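PDB 4JGW: Ral guanine nucleotide dissociation stimulator-like 2 from Mus musculus, which probably acts as a guanine nucleotide exchange factor and is a putative Ras or Rap effector that associates in vitro with GTP-bound Rap1A and H-Ras. Local coordinates for residues 206-211 and 439-444; 213-218 and 386-391; 287-292 and 331-336; 282-287 and 325-330. One frame throughout, in Å; residues are numbered along the deposited sequence.

Contact 1 of 4, residues 206-211 and 439-444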
loop_
_atom_site.group_PDB
_atom_site.type_symbol
_atom_site.label_atom_id
_atom_site.label_comp_id
_atom_site.label_asym_id
_atom_site.label_seq_id
_atom_site.Cartn_x
_atom_site.Cartn_y
_atom_site.Cartn_z
ATOM N N LEU A 206 -18.928 -0.919 16.831
ATOM C CA LEU A 206 -19.019 -0.623 15.405
ATOM C C LEU A 206 -17.643 -0.289 14.836
ATOM O O LEU A 206 -17.252 -0.825 13.803
ATOM C CB LEU A 206 -20.008 0.520 15.149
ATOM C CG LEU A 206 -21.491 0.213 15.383
ATOM C CD1 LEU A 206 -22.268 1.477 15.739
ATOM C CD2 LEU A 206 -22.115 -0.497 14.185
ATOM N N ALA A 207 -16.911 0.577 15.534
ATOM C CA ALA A 207 -15.551 0.948 15.146
ATOM C C ALA A 207 -14.631 -0.271 15.079
ATOM O O ALA A 207 -13.928 -0.465 14.084
ATOM C CB ALA A 207 -14.991 1.987 16.102
ATOM N N GLU A 208 -14.661 -1.092 16.130
ATOM C CA GLU A 208 -13.889 -2.339 16.185
ATOM C C GLU A 208 -14.186 -3.251 15.000
ATOM O O GLU A 208 -13.287 -3.898 14.456
ATOM C CB GLU A 208 -14.171 -3.090 17.490
ATOM C CG GLU A 208 -13.490 -2.495 18.712
ATOM C CD GLU A 208 -14.042 -3.030 20.028
ATOM O OE1 GLU A 208 -14.835 -3.999 20.018
ATOM O OE2 GLU A 208 -13.677 -2.475 21.082
ATOM N N GLN A 209 -15.454 -3.287 14.607
ATOM C CA GLN A 209 -15.915 -4.150 13.531
ATOM C C GLN A 209 -15.548 -3.586 12.160
ATOM O O GLN A 209 -15.198 -4.338 11.248
ATOM C CB GLN A 209 -17.425 -4.356 13.659
ATOM C CG GLN A 209 -17.887 -5.804 13.547
ATOM C CD GLN A 209 -17.061 -6.793 14.365
ATOM O OE1 GLN A 209 -16.828 -7.909 13.920
ATOM N NE2 GLN A 209 -16.622 -6.392 15.556
ATOM N N LEU A 210 -15.625 -2.265 12.021
ATOM C CA LEU A 210 -15.162 -1.591 10.810
ATOM C C LEU A 210 -13.650 -1.764 10.648
ATOM O O LEU A 210 -13.159 -1.963 9.540
ATOM C CB LEU A 210 -15.532 -0.101 10.828
ATOM C CG LEU A 210 -17.003 0.313 10.687
ATOM C CD1 LEU A 210 -17.128 1.822 10.771
ATOM C CD2 LEU A 210 -17.619 -0.195 9.387
ATOM N N THR A 211 -12.929 -1.704 11.768
ATOM C CA THR A 211 -11.475 -1.856 11.780
ATOM C C THR A 211 -11.032 -3.278 11.418
ATOM O O THR A 211 -10.038 -3.455 10.714
ATOM C CB THR A 211 -10.870 -1.416 13.133
ATOM O OG1 THR A 211 -11.353 -0.110 13.463
ATOM C CG2 THR A 211 -9.350 -1.371 13.063
ATOM N N TYR A 439 -3.304 -5.623 16.004
ATOM C CA TYR A 439 -4.726 -5.672 16.373
ATOM C C TYR A 439 -5.131 -7.033 16.931
ATOM O O TYR A 439 -4.668 -8.076 16.459
ATOM C CB TYR A 439 -5.630 -5.349 15.178
ATOM C CG TYR A 439 -5.803 -3.878 14.857
ATOM C CD1 TYR A 439 -5.519 -3.394 13.583
ATOM C CD2 TYR A 439 -6.268 -2.975 15.816
ATOM C CE1 TYR A 439 -5.682 -2.053 13.268
ATOM C CE2 TYR A 439 -6.434 -1.623 15.511
ATOM C CZ TYR A 439 -6.134 -1.171 14.233
ATOM O OH TYR A 439 -6.291 0.156 13.906
ATOM N N ASP A 440 -6.004 -7.005 17.936
ATOM C CA ASP A 440 -6.590 -8.214 18.505
ATOM C C ASP A 440 -8.098 -8.007 18.647
ATOM O O ASP A 440 -8.595 -7.648 19.719
ATOM C CB ASP A 440 -5.943 -8.545 19.857
ATOM C CG ASP A 440 -6.313 -9.934 20.366
ATOM O OD1 ASP A 440 -6.191 -10.164 21.588
ATOM O OD2 ASP A 440 -6.718 -10.796 19.553
ATOM N N LEU A 441 -8.815 -8.224 17.548
ATOM C CA LEU A 441 -10.245 -7.927 17.480
ATOM C C LEU A 441 -11.066 -9.157 17.117
ATOM O O LEU A 441 -10.633 -9.990 16.318
ATOM C CB LEU A 441 -10.512 -6.795 16.480
ATOM C CG LEU A 441 -9.788 -5.456 16.675
ATOM C CD1 LEU A 441 -9.874 -4.604 15.412
ATOM C CD2 LEU A 441 -10.323 -4.693 17.884
ATOM N N ARG A 442 -12.257 -9.251 17.703
ATOM C CA ARG A 442 -13.130 -10.411 17.537
ATOM C C ARG A 442 -14.314 -10.089 16.621
ATOM O O ARG A 442 -14.951 -9.045 16.778
ATOM C CB ARG A 442 -13.647 -10.890 18.900
ATOM C CG ARG A 442 -12.595 -10.920 20.009
ATOM C CD ARG A 442 -13.236 -11.090 21.381
ATOM N NE ARG A 442 -12.368 -10.609 22.456
ATOM C CZ ARG A 442 -12.661 -10.669 23.754
ATOM N NH1 ARG A 442 -13.808 -11.201 24.165
ATOM N NH2 ARG A 442 -11.798 -10.199 24.647
ATOM N N PRO A 443 -14.612 -10.988 15.664
ATOM C CA PRO A 443 -15.759 -10.806 14.771
ATOM C C PRO A 443 -17.109 -10.892 15.489
ATOM O O PRO A 443 -17.454 -11.933 16.054
ATOM C CB PRO A 443 -15.604 -11.946 13.754
ATOM C CG PRO A 443 -14.743 -12.950 14.422
ATOM C CD PRO A 443 -13.819 -12.177 15.305
ATOM N N ASN A 444 -17.844 -9.783 15.471
ATOM C CA ASN A 444 -19.208 -9.712 15.984
ATOM C C ASN A 444 -20.170 -10.086 14.862
ATOM O O ASN A 444 -20.392 -9.294 13.944
ATOM C CB ASN A 444 -19.496 -8.297 16.505
ATOM C CG ASN A 444 -20.898 -8.142 17.082
ATOM O OD1 ASN A 444 -21.897 -8.468 16.439
ATOM N ND2 ASN A 444 -20.973 -7.607 18.294
#
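The extended segment 439-444 runs past one flank of helix 203-219, its backbone nearest the helix where the CA of Leu-441 lies 6.8 Å from the CA of Glu-208 and the CA of Pro-443 equally far from that of Gln-209. Gln-209 makes the polar link. Its chain, off the staggered positions at chi1 -132° and bent again at chi2, carries the amide over to the loop backbone. There OE1 accepts Asn-444 N at 2.6 Å in a fairly straight bond, with the donor 55° out of the amide carbonyl plane. NE2 of the same amide reaches Arg-442 O more weakly, at 3.4 Å. Gln-448 NE2 is a further donor to OE1, so that oxygen is gripped by two donors. Asn-444 is the N-cap of helix 445-453 in the Ras-GEF (CDC25-homology) domain: its OD1 accepts Ile-447 N, while Gln-209 secures its backbone. Earlier in the loop, side chains pack without polar bonds to the helix. Leu-441 spreads its two methyls over the helix, CD1 at 3.6 Å from Glu-208 O and CD2 at 3.9 Å from Glu-208 CG. Thr-211 CG2 stands over a face of the Tyr-439 ring, 3.9 Å from its centroid, a CH-pi contact. Thr-211 OG1 is bonded to Ala-207 O, one turn back, and to Asn-306, and the Tyr-439 hydroxyl to Leu-304 O.

Contact 2 of 4, residues 213-218 and 386-391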
loop_
_atom_site.group_PDB
_atom_site.type_symbol
_atom_site.label_atom_id
_atom_site.label_comp_id
_atom_site.label_asym_id
_atom_site.label_seq_id
_atom_site.Cartn_x
_atom_site.Cartn_y
_atom_site.Cartn_z
ATOM N N LEU A 213 -12.561 -5.320 9.359
ATOM C CA LEU A 213 -12.696 -5.415 7.908
ATOM C C LEU A 213 -11.608 -4.616 7.184
ATOM O O LEU A 213 -11.017 -5.105 6.218
ATOM C CB LEU A 213 -14.089 -4.957 7.459
ATOM C CG LEU A 213 -15.304 -5.800 7.870
ATOM C CD1 LEU A 213 -16.581 -4.985 7.741
ATOM C CD2 LEU A 213 -15.406 -7.090 7.060
ATOM N N ASP A 214 -11.349 -3.398 7.661
ATOM C CA ASP A 214 -10.312 -2.536 7.093
ATOM C C ASP A 214 -8.911 -3.122 7.257
ATOM O O ASP A 214 -8.097 -3.052 6.331
ATOM C CB ASP A 214 -10.355 -1.138 7.721
ATOM C CG ASP A 214 -11.578 -0.341 7.310
ATOM O OD1 ASP A 214 -12.087 -0.533 6.183
ATOM O OD2 ASP A 214 -12.030 0.490 8.123
ATOM N N ALA A 215 -8.643 -3.694 8.432
ATOM C CA ALA A 215 -7.323 -4.242 8.758
ATOM C C ALA A 215 -6.931 -5.408 7.859
ATOM O O ALA A 215 -5.826 -5.421 7.314
ATOM C CB ALA A 215 -7.244 -4.651 10.231
ATOM N N GLU A 216 -7.834 -6.378 7.695
ATOM C CA GLU A 216 -7.532 -7.560 6.885
ATOM C C GLU A 216 -7.337 -7.224 5.406
ATOM O O GLU A 216 -6.525 -7.857 4.729
ATOM C CB GLU A 216 -8.548 -8.698 7.098
ATOM C CG GLU A 216 -9.967 -8.441 6.607
ATOM C CD GLU A 216 -10.874 -9.668 6.718
ATOM O OE1 GLU A 216 -10.382 -10.763 7.082
ATOM O OE2 GLU A 216 -12.087 -9.535 6.438
ATOM N N LEU A 217 -8.066 -6.218 4.921
ATOM C CA LEU A 217 -7.863 -5.699 3.569
ATOM C C LEU A 217 -6.511 -4.997 3.439
ATOM O O LEU A 217 -5.819 -5.155 2.432
ATOM C CB LEU A 217 -8.994 -4.748 3.164
ATOM C CG LEU A 217 -10.353 -5.378 2.842
ATOM C CD1 LEU A 217 -11.419 -4.310 2.802
ATOM C CD2 LEU A 217 -10.329 -6.161 1.531
ATOM N N PHE A 218 -6.139 -4.232 4.462
ATOM C CA PHE A 218 -4.854 -3.542 4.465
ATOM C C PHE A 218 -3.687 -4.527 4.567
ATOM O O PHE A 218 -2.618 -4.284 4.005
ATOM C CB PHE A 218 -4.789 -2.489 5.579
ATOM C CG PHE A 218 -3.457 -1.788 5.674
ATOM C CD1 PHE A 218 -2.955 -1.061 4.596
ATOM C CD2 PHE A 218 -2.706 -1.859 6.842
ATOM C CE1 PHE A 218 -1.725 -0.422 4.680
ATOM C CE2 PHE A 218 -1.476 -1.218 6.936
ATOM C CZ PHE A 218 -0.982 -0.501 5.852
ATOM N N GLY A 386 -2.371 -1.530 17.054
ATOM C CA GLY A 386 -2.756 -1.620 15.646
ATOM C C GLY A 386 -2.910 -0.276 14.959
ATOM O O GLY A 386 -2.984 0.762 15.617
ATOM N N VAL A 387 -2.957 -0.303 13.627
ATOM C CA VAL A 387 -3.167 0.900 12.812
ATOM C C VAL A 387 -3.722 0.534 11.429
ATOM O O VAL A 387 -3.386 -0.513 10.876
ATOM C CB VAL A 387 -1.865 1.761 12.686
ATOM C CG1 VAL A 387 -0.811 1.066 11.820
ATOM C CG2 VAL A 387 -2.174 3.159 12.155
ATOM N N VAL A 388 -4.596 1.387 10.898
ATOM C CA VAL A 388 -5.048 1.284 9.509
ATOM C C VAL A 388 -5.027 2.679 8.887
ATOM O O VAL A 388 -5.837 3.535 9.252
ATOM C CB VAL A 388 -6.477 0.683 9.368
ATOM C CG1 VAL A 388 -6.846 0.528 7.894
ATOM C CG2 VAL A 388 -6.596 -0.655 10.077
ATOM N N PRO A 389 -4.093 2.921 7.952
ATOM C CA PRO A 389 -4.032 4.231 7.315
ATOM C C PRO A 389 -5.110 4.401 6.250
ATOM O O PRO A 389 -5.616 3.411 5.709
ATOM C CB PRO A 389 -2.650 4.229 6.658
ATOM C CG PRO A 389 -2.387 2.811 6.355
ATOM C CD PRO A 389 -3.052 2.012 7.441
ATOM N N TYR A 390 -5.464 5.651 5.972
ATOM C CA TYR A 390 -6.249 5.976 4.791
ATOM C C TYR A 390 -5.317 5.864 3.590
ATOM O O TYR A 390 -4.346 6.614 3.470
ATOM C CB TYR A 390 -6.861 7.381 4.902
ATOM C CG TYR A 390 -7.470 7.898 3.612
ATOM C CD1 TYR A 390 -8.447 7.167 2.933
ATOM C CD2 TYR A 390 -7.069 9.120 3.072
ATOM C CE1 TYR A 390 -9.001 7.636 1.745
ATOM C CE2 TYR A 390 -7.622 9.599 1.888
ATOM C CZ TYR A 390 -8.587 8.852 1.232
ATOM O OH TYR A 390 -9.143 9.320 0.063
ATOM N N LEU A 391 -5.612 4.904 2.720
ATOM C CA LEU A 391 -4.737 4.563 1.600
ATOM C C LEU A 391 -4.652 5.666 0.541
ATOM O O LEU A 391 -3.624 5.815 -0.124
ATOM C CB LEU A 391 -5.172 3.234 0.971
ATOM C CG LEU A 391 -4.258 2.567 -0.065
ATOM C CD1 LEU A 391 -2.849 2.332 0.479
ATOM C CD2 LEU A 391 -4.872 1.263 -0.539
#
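Phe-218 and Pro-389 make the CH-pi part of this buried contact. Pro-389 CD sits over one face of the phenyl ring, 3.7 Å from its centroid and only 15° off the ring normal, while CG of the same proline leans out to the rim, 3.6 Å from Phe-218 CZ. The phenylalanine has CG trans to its own backbone N (chi1 177°), which carries the ring off the helix and under the proline; Leu-432 and Cys-436 of helix 416-436 also touch it. Aliphatic packing follows one turn earlier, where Val-388 sets a forked end against the helix. Its CG1 meets Asp-214 CB at 3.9 Å and Phe-218 CB at 4.3 Å, and its CG2 lies 3.9 Å from Ala-215 CA and 4.1 Å from Ala-215 CB. The small alanine lets the valine come close to the helix backbone, with the CA of Ala-215 and the CA of Val-388 6.0 Å apart. Polar groups look elsewhere, and no hydrogen bond crosses between the two segments. Asp-214 OD2 is bonded to Ser-309 and Asn-306, and the backbone of Val-388 to that of Arg-305. The arrangement is a loop wedged against a core helix, joining the chain just ahead of helix 392-404 to helix 203-219 inside the largely helical RasGEF catalytic domain.

Contact 3 of 4, residues 287-292 and 331-336; sequences RARLLE and ETTRDS
Ala-288 and Glu-331 meet at the tight end of this contact, CB against CB at 3.6 Å, and the neighbouring Thr-332 is packed just as closely. Its OG1 lies 3.7 Å from Leu-291 CD1 and 3.8 Å from Ala-288 CB, a polar atom set among methyls but satisfied by a bond to Ala-328 O. The Thr-332 and Glu-292 side chains run antiparallel, CG2 beside CG at 3.8 Å. Glu-292 then carries the contact outward. Its chain is extended beyond CG (chi2 157°), which brings OE2 to the backbone N of Thr-333 at 3.1 Å; the N-H reaches the anti side of the oxygen, 33° out of the carboxylate plane. Thr-333 is the N-cap of helix 334-344, so an acidic side chain of helix 284-303 grips the start of another helix of the RasGEF domain. Within that first turn Ser-336 OG donates to Thr-333 OG1, and the serine oxygen also rests 3.5 Å from Glu-292 CG. Toward solvent the contact loosens. Exposed Arg-289 pairs with Glu-292 by charge alone, NH1 to OE1 at 2.9 Å, since the oxygen stands well out of the guanidinium plane. Arg-289 NH2 comes no nearer than 4.2 Å to Thr-333 CG2, and the Glu-331 side chain bends away from 287-292 to lie along Pro-284 and Pro-285 at the start of the helix.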
loop_
_atom_site.group_PDB
_atom_site.type_symbol
_atom_site.label_atom_id
_atom_site.label_comp_id
_atom_site.label_asym_id
_atom_site.label_seq_id
_atom_site.Cartn_x
_atom_site.Cartn_y
_atom_site.Cartn_z
ATOM N N ARG A 287 -32.764 12.743 13.217
ATOM C CA ARG A 287 -31.660 12.664 12.266
ATOM C C ARG A 287 -30.343 13.089 12.910
ATOM O O ARG A 287 -29.282 12.564 12.565
ATOM C CB ARG A 287 -31.950 13.529 11.035
ATOM C CG ARG A 287 -31.093 13.188 9.819
ATOM C CD ARG A 287 -31.391 14.076 8.608
ATOM N NE ARG A 287 -32.819 14.174 8.301
ATOM C CZ ARG A 287 -33.517 13.275 7.611
ATOM N NH1 ARG A 287 -32.937 12.178 7.143
ATOM N NH2 ARG A 287 -34.810 13.473 7.396
ATOM N N ALA A 288 -30.420 14.040 13.840
ATOM C CA ALA A 288 -29.251 14.508 14.584
ATOM C C ALA A 288 -28.635 13.390 15.420
ATOM O O ALA A 288 -27.415 13.334 15.582
ATOM C CB ALA A 288 -29.617 15.685 15.467
ATOM N N ARG A 289 -29.481 12.504 15.941
ATOM C CA ARG A 289 -29.027 11.355 16.726
ATOM C C ARG A 289 -28.188 10.394 15.884
ATOM O O ARG A 289 -27.238 9.788 16.382
ATOM C CB ARG A 289 -30.217 10.628 17.366
ATOM C CG ARG A 289 -31.015 11.486 18.351
ATOM C CD ARG A 289 -30.163 11.907 19.547
ATOM N NE ARG A 289 -30.448 13.276 19.983
ATOM C CZ ARG A 289 -29.842 13.886 21.005
ATOM N NH1 ARG A 289 -28.908 13.258 21.709
ATOM N NH2 ARG A 289 -30.172 15.130 21.324
ATOM N N LEU A 290 -28.545 10.274 14.606
ATOM C CA LEU A 290 -27.772 9.494 13.645
ATOM C C LEU A 290 -26.439 10.170 13.321
ATOM O O LEU A 290 -25.409 9.501 13.242
ATOM C CB LEU A 290 -28.585 9.245 12.373
ATOM C CG LEU A 290 -29.721 8.220 12.497
ATOM C CD1 LEU A 290 -30.831 8.516 11.502
ATOM C CD2 LEU A 290 -29.211 6.796 12.328
ATOM N N LEU A 291 -26.466 11.490 13.149
ATOM C CA LEU A 291 -25.243 12.272 12.944
ATOM C C LEU A 291 -24.299 12.123 14.136
ATOM O O LEU A 291 -23.114 11.837 13.963
ATOM C CB LEU A 291 -25.564 13.753 12.711
ATOM C CG LEU A 291 -26.230 14.186 11.401
ATOM C CD1 LEU A 291 -26.736 15.617 11.521
ATOM C CD2 LEU A 291 -25.287 14.051 10.214
ATOM N N GLU A 292 -24.845 12.308 15.339
ATOM C CA GLU A 292 -24.103 12.148 16.593
ATOM C C GLU A 292 -23.515 10.743 16.727
ATOM O O GLU A 292 -22.386 10.579 17.191
ATOM C CB GLU A 292 -25.007 12.457 17.793
ATOM C CG GLU A 292 -25.329 13.943 17.979
ATOM C CD GLU A 292 -26.614 14.194 18.767
ATOM O OE1 GLU A 292 -27.152 13.247 19.384
ATOM O OE2 GLU A 292 -27.088 15.351 18.770
ATOM N N GLU A 331 -29.743 20.489 15.299
ATOM C CA GLU A 331 -30.201 19.719 16.460
ATOM C C GLU A 331 -29.080 18.898 17.110
ATOM O O GLU A 331 -29.284 18.269 18.151
ATOM C CB GLU A 331 -31.376 18.804 16.080
ATOM C CG GLU A 331 -32.665 19.531 15.690
ATOM C CD GLU A 331 -33.243 20.380 16.815
ATOM O OE1 GLU A 331 -33.158 19.970 17.995
ATOM O OE2 GLU A 331 -33.789 21.461 16.514
ATOM N N THR A 332 -27.903 18.912 16.490
ATOM C CA THR A 332 -26.733 18.193 16.996
ATOM C C THR A 332 -26.136 18.915 18.207
ATOM O O THR A 332 -25.946 20.133 18.177
ATOM C CB THR A 332 -25.670 18.014 15.882
ATOM O OG1 THR A 332 -26.241 17.278 14.793
ATOM C CG2 THR A 332 -24.437 17.273 16.396
ATOM N N THR A 333 -25.859 18.158 19.269
ATOM C CA THR A 333 -25.271 18.712 20.494
ATOM C C THR A 333 -23.905 19.342 20.225
ATOM O O THR A 333 -23.155 18.874 19.362
ATOM C CB THR A 333 -25.133 17.656 21.621
ATOM O OG1 THR A 333 -24.250 16.608 21.202
ATOM C CG2 THR A 333 -26.490 17.064 21.990
ATOM N N ARG A 334 -23.596 20.401 20.970
ATOM C CA ARG A 334 -22.360 21.164 20.790
ATOM C C ARG A 334 -21.100 20.315 20.998
ATOM O O ARG A 334 -20.080 20.540 20.341
ATOM C CB ARG A 334 -22.354 22.400 21.705
ATOM C CG ARG A 334 -21.244 23.417 21.421
ATOM C CD ARG A 334 -21.363 24.037 20.028
ATOM N NE ARG A 334 -20.053 24.408 19.492
ATOM C CZ ARG A 334 -19.820 24.760 18.228
ATOM N NH1 ARG A 334 -20.807 24.800 17.342
ATOM N NH2 ARG A 334 -18.587 25.075 17.848
ATOM N N ASP A 335 -21.184 19.336 21.896
ATOM C CA ASP A 335 -20.069 18.431 22.176
ATOM C C ASP A 335 -19.720 17.574 20.958
ATOM O O ASP A 335 -18.544 17.380 20.646
ATOM C CB ASP A 335 -20.385 17.541 23.382
ATOM C CG ASP A 335 -19.135 17.008 24.061
ATOM O OD1 ASP A 335 -18.394 16.221 23.431
ATOM O OD2 ASP A 335 -18.897 17.373 25.233
ATOM N N SER A 336 -20.749 17.076 20.274
ATOM C CA SER A 336 -20.569 16.281 19.060
ATOM C C SER A 336 -20.027 17.117 17.898
ATOM O O SER A 336 -19.287 16.606 17.055
ATOM C CB SER A 336 -21.882 15.605 18.664
ATOM O OG SER A 336 -22.299 14.688 19.660
#

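Contact 4 of 4, residues 282-287 and 325-330; sequences LRPPQR and LRAAWG
Arg-283 O takes the backbone N of Arg-287, whose side chain lies against Ala-328, at 2.9 Å, and also a weak bond from Gln-286 N. These bonds open helix 284-303, with Arg-283 at the N-cap. Gln-286 folds back so that its OE1 receives Arg-283 N at 3.0 Å, on a lone pair in the carbonyl plane, which is the side-chain-to-N-cap half of a capping box. Across the contact there is only close packing. Pro-284, in the first turn, presses its ring on Ala-327: Pro-284 CG touches Ala-327 CB at 3.8 Å and Pro-284 CB lies 3.7 Å from Ala-327 O. The backbones come together here, with the CA of Pro-284 4.3 Å from the CA of Ala-328, a spacing that the small side chains of Ala-327 and Ala-328 permit. Arg-287 has CG trans to the backbone N (chi1 -162°) and runs its methylenes over the Ala-328 methyl, CD at 3.7 Å from that CB. The same CD meets Leu-325 CD1 at 3.9 Å, the two side chains lying roughly perpendicular. The arginine chain then bends at chi3, which leaves the methyl of Ala-328 at the edge of the guanidinium, near its plane; NH1 is held by Val-264 O. In the first turn of helix 326-330, Glu-470 takes up the backbone N-H groups of Ala-327 and Ala-328 with its two oxygens. The start of the long helix 284-303 thus packs on the short helix 326-330 at an outlying end of the largely helical RasGEF domain.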
loop_
_atom_site.group_PDB
_atom_site.type_symbol
_atom_site.label_atom_id
_atom_site.label_comp_id
_atom_site.label_asym_id
_atom_site.label_seq_id
_atom_site.Cartn_x
_atom_site.Cartn_y
_atom_site.Cartn_z
ATOM N N LEU A 282 -37.842 10.905 9.190
ATOM C CA LEU A 282 -36.923 11.399 10.214
ATOM C C LEU A 282 -37.069 12.901 10.443
ATOM O O LEU A 282 -36.831 13.708 9.539
ATOM C CB LEU A 282 -35.465 11.052 9.870
ATOM C CG LEU A 282 -35.011 9.585 9.884
ATOM C CD1 LEU A 282 -33.640 9.446 9.244
ATOM C CD2 LEU A 282 -35.011 8.995 11.293
ATOM N N ARG A 283 -37.479 13.263 11.656
ATOM C CA ARG A 283 -37.487 14.654 12.095
ATOM C C ARG A 283 -36.049 15.096 12.373
ATOM O O ARG A 283 -35.201 14.254 12.676
ATOM C CB ARG A 283 -38.352 14.817 13.349
ATOM C CG ARG A 283 -39.852 14.815 13.075
ATOM C CD ARG A 283 -40.667 14.981 14.350
ATOM N NE ARG A 283 -40.840 13.717 15.068
ATOM C CZ ARG A 283 -40.151 13.352 16.150
ATOM N NH1 ARG A 283 -39.224 14.150 16.669
ATOM N NH2 ARG A 283 -40.394 12.179 16.717
ATOM N N PRO A 284 -35.765 16.411 12.264
ATOM C CA PRO A 284 -34.412 16.924 12.522
ATOM C C PRO A 284 -33.749 16.450 13.835
ATOM O O PRO A 284 -32.557 16.139 13.819
ATOM C CB PRO A 284 -34.600 18.445 12.509
ATOM C CG PRO A 284 -35.763 18.665 11.597
ATOM C CD PRO A 284 -36.664 17.469 11.752
ATOM N N PRO A 285 -34.502 16.394 14.961
ATOM C CA PRO A 285 -33.901 15.834 16.176
ATOM C C PRO A 285 -33.528 14.353 16.057
ATOM O O PRO A 285 -32.502 13.937 16.596
ATOM C CB PRO A 285 -35.003 16.018 17.225
ATOM C CG PRO A 285 -35.777 17.181 16.740
ATOM C CD PRO A 285 -35.807 17.018 15.255
ATOM N N GLN A 286 -34.355 13.578 15.356
ATOM C CA GLN A 286 -34.104 12.147 15.148
ATOM C C GLN A 286 -32.884 11.921 14.258
ATOM O O GLN A 286 -32.079 11.023 14.513
ATOM C CB GLN A 286 -35.326 11.466 14.529
ATOM C CG GLN A 286 -36.578 11.490 15.394
ATOM C CD GLN A 286 -37.743 10.765 14.746
ATOM O OE1 GLN A 286 -38.257 11.188 13.709
ATOM N NE2 GLN A 286 -38.165 9.663 15.356
ATOM N N ARG A 287 -32.764 12.743 13.217
ATOM C CA ARG A 287 -31.660 12.664 12.266
ATOM C C ARG A 287 -30.343 13.089 12.910
ATOM O O ARG A 287 -29.282 12.564 12.565
ATOM C CB ARG A 287 -31.950 13.529 11.035
ATOM C CG ARG A 287 -31.093 13.188 9.819
ATOM C CD ARG A 287 -31.391 14.076 8.608
ATOM N NE ARG A 287 -32.819 14.174 8.301
ATOM C CZ ARG A 287 -33.517 13.275 7.611
ATOM N NH1 ARG A 287 -32.937 12.178 7.143
ATOM N NH2 ARG A 287 -34.810 13.473 7.396
ATOM N N LEU A 325 -27.933 19.434 5.336
ATOM C CA LEU A 325 -28.971 19.179 6.333
ATOM C C LEU A 325 -28.830 20.063 7.574
ATOM O O LEU A 325 -28.503 19.584 8.661
ATOM C CB LEU A 325 -28.996 17.690 6.704
ATOM C CG LEU A 325 -29.037 16.691 5.540
ATOM C CD1 LEU A 325 -28.685 15.291 6.017
ATOM C CD2 LEU A 325 -30.386 16.700 4.818
ATOM N N ARG A 326 -29.106 21.353 7.393
ATOM C CA ARG A 326 -28.897 22.366 8.434
ATOM C C ARG A 326 -29.839 22.255 9.626
ATOM O O ARG A 326 -29.492 22.676 10.732
ATOM C CB ARG A 326 -28.949 23.781 7.837
ATOM C CG ARG A 326 -27.683 24.174 7.079
ATOM C CD ARG A 326 -26.495 24.297 8.029
ATOM N NE ARG A 326 -25.329 23.570 7.537
ATOM C CZ ARG A 326 -24.360 23.086 8.310
ATOM N NH1 ARG A 326 -24.404 23.242 9.627
ATOM N NH2 ARG A 326 -23.344 22.436 7.762
ATOM N N ALA A 327 -31.026 21.694 9.403
ATOM C CA ALA A 327 -31.973 21.456 10.489
ATOM C C ALA A 327 -31.459 20.332 11.384
ATOM O O ALA A 327 -31.463 20.455 12.610
ATOM C CB ALA A 327 -33.356 21.129 9.941
ATOM N N ALA A 328 -31.003 19.250 10.755
ATOM C CA ALA A 328 -30.419 18.113 11.463
ATOM C C ALA A 328 -29.145 18.512 12.210
ATOM O O ALA A 328 -28.997 18.199 13.392
ATOM C CB ALA A 328 -30.143 16.972 10.500
ATOM N N TRP A 329 -28.241 19.211 11.521
ATOM C CA TRP A 329 -27.020 19.731 12.143
ATOM C C TRP A 329 -27.343 20.702 13.281
ATOM O O TRP A 329 -26.650 20.726 14.302
ATOM C CB TRP A 329 -26.119 20.412 11.108
ATOM C CG TRP A 329 -25.327 19.459 10.250
ATOM C CD1 TRP A 329 -25.479 19.244 8.910
ATOM C CD2 TRP A 329 -24.259 18.600 10.673
ATOM N NE1 TRP A 329 -24.574 18.307 8.473
ATOM C CE2 TRP A 329 -23.814 17.894 9.534
ATOM C CE3 TRP A 329 -23.635 18.359 11.906
ATOM C CZ2 TRP A 329 -22.774 16.959 9.589
ATOM C CZ3 TRP A 329 -22.599 17.428 11.960
ATOM C CH2 TRP A 329 -22.181 16.742 10.806
ATOM N N GLY A 330 -28.406 21.486 13.097
ATOM C CA GLY A 330 -28.882 22.426 14.110
ATOM C C GLY A 330 -29.380 21.770 15.386
ATOM O O GLY A 330 -29.436 22.415 16.433
#

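All four contacts fall within the Ras-GEF region, with segments in the order 206-211, 213-218, 282-287, 287-292, 325-330, 331-336, 386-391 and 439-444. Contacts 1 and 2 share helix 203-219, with centres about 11 Å apart, and touch through Tyr-439, whose ring packs on Val-388 and Ala-215. Contacts 3 and 4 share Arg-287 and helix 284-303; their segments alternate along the chain and their centres lie about 8 Å apart, much farther from the middle of the chain. The pairs do not touch: they come closest at contacts 1 and 3, about 9 Å between nearest atoms. Helix 284-303 nevertheless joins them, since its later residues reach Ala-207, linking the outlying end to the domain's core.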